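Local coordinates for protein endoglucanase EG-II (Hypocrea jecorina, PDB 3QR3) that hydrolyses internal beta-1,4-glucosidic bonds of cellulose as a secreted fungal endoglucanase whose catalytic domain is a TIM barrel of glycoside hydrolase family 5, at residues I146-H151 with D217-L222. Sequence-based numbering, arbitrary orientation.
Sequences IMNEPH and DVHKYL
The nearest CA pair across the contact is Glu149 and His219, 8.1 Å apart, a separation too wide for backbone pairing, so the loop 146-151 and segment 217-222 meet through side chains. A His-carboxylate hydrogen bond runs from His219 ND1 to Glu149 OE2 at 2.8 Å, with an N-H...O angle of 161°. The acceptor lies only 10° out of the imidazole plane, and it offers the anti lone pair, the one turned away from OE1. The carboxylate is twisted 58° against the ring. Glu149 CG, anti to the carbonyl carbon, lies 3.4 Å from His219 ND1, and the chain extended beyond it carries OE2 to the ring edge. Asn148 OD1 comes to the same ring edge, 3.2 Å from His219 CE1, a close approach to a polarised C-H; its stronger polar partner is Arg61, whose NH2 donates to OD1. Segment 146-151 follows strand 142-145 and 217-222 continues strand 214-219 out of the TIM barrel, at the C-terminal ends where family 5 enzymes carry their active site. The consecutive Asn148-Glu149-Pro150 matches the Asn-Glu-Pro signature of this family, in which the glutamate is the acid/base, so Glu149 probably has that role. Glu260, on strand 256-261, touches Asn148, Glu149 and His219, and also accepts a hydrogen bond from Tyr221 OH. A sulfate ion, probably from the crystallisation liquor, lies about 4 Å from the Glu149 side chain, as such ions often do in pockets. With Glu149 cut back to an alanine, His219 ND1 would probably be left without its carboxylate acceptor and the imidazole held less firmly in its rotation. Deeper in the barrel a water accepts from Met147 N at 3.2 Å and makes a weak bond to Asp217 OD2, which Ser180 OG also meets.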
ATOM      1  N   ILE A 146      -0.921  -7.695  -1.669  1.00 13.06           N
ATOM      2  CA  ILE A 146      -0.358  -8.691  -2.586  1.00 15.38           C
ATOM      3  C   ILE A 146       0.729  -8.172  -3.525  1.00 15.42           C
ATOM      4  O   ILE A 146       1.778  -8.807  -3.686  1.00 17.63           O
ATOM      5  CB  ILE A 146      -1.491  -9.374  -3.387  1.00 15.00           C
ATOM      6  CG1 ILE A 146      -2.326 -10.239  -2.445  1.00 11.22           C
ATOM      7  CG2 ILE A 146      -0.931 -10.218  -4.527  1.00 15.89           C
ATOM      8  CD1 ILE A 146      -3.386 -11.115  -3.169  1.00 15.11           C
ATOM      9  N   MET A 147       0.491  -7.020  -4.137  1.00 17.60           N
ATOM     10  CA  MET A 147       1.426  -6.495  -5.119  1.00 18.71           C
ATOM     11  C   MET A 147       1.187  -5.023  -5.413  1.00 20.62           C
ATOM     12  O   MET A 147       0.060  -4.593  -5.604  1.00 18.33           O
ATOM     13  CB  MET A 147       1.364  -7.303  -6.421  1.00 19.97           C
ATOM     14  CG  MET A 147       2.358  -6.837  -7.489  1.00 12.79           C
ATOM     15  SD  MET A 147       4.074  -6.877  -6.928  1.00 16.40           S
ATOM     16  CE  MET A 147       4.181  -8.574  -6.380  1.00 19.59           C
ATOM     17  N   ASN A 148       2.273  -4.261  -5.456  1.00 16.31           N
ATOM     18  CA  ASN A 148       2.199  -2.856  -5.797  1.00 17.73           C
ATOM     19  C   ASN A 148       2.205  -2.660  -7.317  1.00 17.53           C
ATOM     20  O   ASN A 148       3.105  -3.137  -8.012  1.00 18.91           O
ATOM     21  CB  ASN A 148       3.386  -2.113  -5.170  1.00 17.46           C
ATOM     22  CG  ASN A 148       3.354  -0.628  -5.454  1.00 20.35           C
ATOM     23  OD1 ASN A 148       2.544   0.096  -4.890  1.00 18.01           O
ATOM     24  ND2 ASN A 148       4.249  -0.167  -6.322  1.00 21.39           N
ATOM     25  N   GLU A 149       1.179  -1.987  -7.820  1.00 14.63           N
ATOM     26  CA  GLU A 149       1.143  -1.471  -9.196  1.00 16.10           C
ATOM     27  C   GLU A 149       1.520  -2.425 -10.336  1.00 19.22           C
ATOM     28  O   GLU A 149       2.449  -2.142 -11.107  1.00 16.27           O
ATOM     29  CB  GLU A 149       1.938  -0.160  -9.290  1.00 15.73           C
ATOM     30  CG  GLU A 149       1.292   0.929  -8.448  1.00 16.41           C
ATOM     31  CD  GLU A 149       1.800   2.321  -8.743  1.00 24.04           C
ATOM     32  OE1 GLU A 149       2.750   2.451  -9.532  1.00 24.04           O
ATOM     33  OE2 GLU A 149       1.225   3.286  -8.182  1.00 24.51           O
ATOM     34  N   PRO A 150       0.782  -3.548 -10.467  1.00 16.64           N
ATOM     35  CA  PRO A 150       0.911  -4.308 -11.708  1.00 15.87           C
ATOM     36  C   PRO A 150       0.636  -3.385 -12.877  1.00 19.09           C
ATOM     37  O   PRO A 150      -0.216  -2.493 -12.766  1.00 17.11           O
ATOM     38  CB  PRO A 150      -0.217  -5.350 -11.604  1.00 15.16           C
ATOM     39  CG  PRO A 150      -0.431  -5.524 -10.121  1.00 18.32           C
ATOM     40  CD  PRO A 150      -0.246  -4.116  -9.575  1.00 17.78           C
ATOM     41  N   HIS A 151       1.350  -3.593 -13.977  1.00 13.65           N
ATOM     42  CA  HIS A 151       1.128  -2.815 -15.186  1.00 17.91           C
ATOM     43  C   HIS A 151       1.565  -3.610 -16.408  1.00 15.93           C
ATOM     44  O   HIS A 151       2.507  -4.400 -16.341  1.00 17.85           O
ATOM     45  CB  HIS A 151       1.887  -1.490 -15.129  1.00 18.68           C
ATOM     46  CG  HIS A 151       3.379  -1.645 -15.071  1.00 18.34           C
ATOM     47  ND1 HIS A 151       4.167  -1.687 -16.201  1.00 23.38           N
ATOM     48  CD2 HIS A 151       4.224  -1.767 -14.018  1.00 16.84           C
ATOM     49  CE1 HIS A 151       5.436  -1.825 -15.848  1.00 25.56           C
ATOM     50  NE2 HIS A 151       5.500  -1.868 -14.528  1.00 22.42           N
ATOM     51  N   ASP A 217      -7.836  -2.984  -4.260  1.00 16.22           N
ATOM     52  CA  ASP A 217      -6.771  -2.054  -3.857  1.00 18.44           C
ATOM     53  C   ASP A 217      -6.469  -1.132  -5.037  1.00 17.18           C
ATOM     54  O   ASP A 217      -5.956  -1.591  -6.053  1.00 14.48           O
ATOM     55  CB  ASP A 217      -5.521  -2.881  -3.505  1.00 18.97           C
ATOM     56  CG  ASP A 217      -4.449  -2.085  -2.793  1.00 30.67           C
ATOM     57  OD1 ASP A 217      -4.306  -0.880  -3.086  1.00 29.31           O
ATOM     58  OD2 ASP A 217      -3.730  -2.683  -1.951  1.00 33.02           O
ATOM     59  N   VAL A 218      -6.792   0.155  -4.921  1.00 16.91           N
ATOM     60  CA  VAL A 218      -6.497   1.096  -6.007  1.00 14.32           C
ATOM     61  C   VAL A 218      -5.555   2.218  -5.583  1.00 17.75           C
ATOM     62  O   VAL A 218      -5.397   2.482  -4.396  1.00 12.85           O
ATOM     63  CB  VAL A 218      -7.774   1.719  -6.607  1.00 14.63           C
ATOM     64  CG1 VAL A 218      -8.613   0.650  -7.324  1.00 14.13           C
ATOM     65  CG2 VAL A 218      -8.584   2.423  -5.534  1.00 17.80           C
ATOM     66  N   HIS A 219      -4.934   2.856  -6.580  1.00 14.25           N
ATOM     67  CA  HIS A 219      -4.080   4.019  -6.409  1.00 15.16           C
ATOM     68  C   HIS A 219      -4.629   5.152  -7.267  1.00 21.65           C
ATOM     69  O   HIS A 219      -5.246   4.907  -8.297  1.00 17.70           O
ATOM     70  CB  HIS A 219      -2.664   3.705  -6.898  1.00 15.37           C
ATOM     71  CG  HIS A 219      -1.909   2.772  -6.009  1.00 16.78           C
ATOM     72  ND1 HIS A 219      -0.546   2.585  -6.117  1.00 20.42           N
ATOM     73  CD2 HIS A 219      -2.314   1.996  -4.976  1.00 21.15           C
ATOM     74  CE1 HIS A 219      -0.149   1.722  -5.201  1.00 24.99           C
ATOM     75  NE2 HIS A 219      -1.202   1.350  -4.493  1.00 21.21           N
ATOM     76  N   LYS A 220      -4.384   6.394  -6.869  1.00 14.86           N
ATOM     77  CA  LYS A 220      -4.735   7.517  -7.734  1.00 16.54           C
ATOM     78  C   LYS A 220      -4.002   8.771  -7.304  1.00 20.08           C
ATOM     79  O   LYS A 220      -4.040   9.150  -6.131  1.00 21.32           O
ATOM     80  CB  LYS A 220      -6.249   7.774  -7.733  1.00 15.84           C
ATOM     81  CG  LYS A 220      -6.747   8.552  -8.956  1.00 17.01           C
ATOM     82  CD  LYS A 220      -6.448   7.801 -10.265  1.00 13.41           C
ATOM     83  CE  LYS A 220      -6.897   8.593 -11.489  1.00 20.22           C
ATOM     84  NZ  LYS A 220      -6.149   9.887 -11.657  1.00 21.73           N
ATOM     85  N   TYR A 221      -3.334   9.409  -8.259  1.00 16.61           N
ATOM     86  CA  TYR A 221      -2.660  10.673  -8.008  1.00 18.79           C
ATOM     87  C   TYR A 221      -3.435  11.833  -8.616  1.00 21.02           C
ATOM     88  O   TYR A 221      -4.437  11.637  -9.310  1.00 17.72           O
ATOM     89  CB  TYR A 221      -1.191  10.624  -8.479  1.00 17.27           C
ATOM     90  CG  TYR A 221      -0.389   9.745  -7.557  1.00 20.36           C
ATOM     91  CD1 TYR A 221       0.035  10.216  -6.323  1.00 20.38           C
ATOM     92  CD2 TYR A 221      -0.122   8.428  -7.882  1.00 19.88           C
ATOM     93  CE1 TYR A 221       0.740   9.410  -5.453  1.00 21.93           C
ATOM     94  CE2 TYR A 221       0.578   7.614  -7.018  1.00 23.96           C
ATOM     95  CZ  TYR A 221       1.003   8.108  -5.807  1.00 24.52           C
ATOM     96  OH  TYR A 221       1.698   7.307  -4.939  1.00 25.65           O
ATOM     97  N   LEU A 222      -2.996  13.046  -8.315  1.00 16.65           N
ATOM     98  CA  LEU A 222      -3.815  14.214  -8.605  1.00 22.07           C
ATOM     99  C   LEU A 222      -3.149  15.164  -9.589  1.00 23.37           C
ATOM    100  O   LEU A 222      -3.711  16.205  -9.922  1.00 25.27           O
ATOM    101  CB  LEU A 222      -4.192  14.950  -7.313  1.00 20.30           C
ATOM    102  CG  LEU A 222      -5.264  14.288  -6.427  1.00 23.44           C
ATOM    103  CD1 LEU A 222      -4.768  12.974  -5.808  1.00 17.61           C
ATOM    104  CD2 LEU A 222      -5.722  15.248  -5.335  1.00 23.96           C
TER
HETATM  105  O   HOH W   1      -1.955  -5.141  -3.400  1.00 28.97           O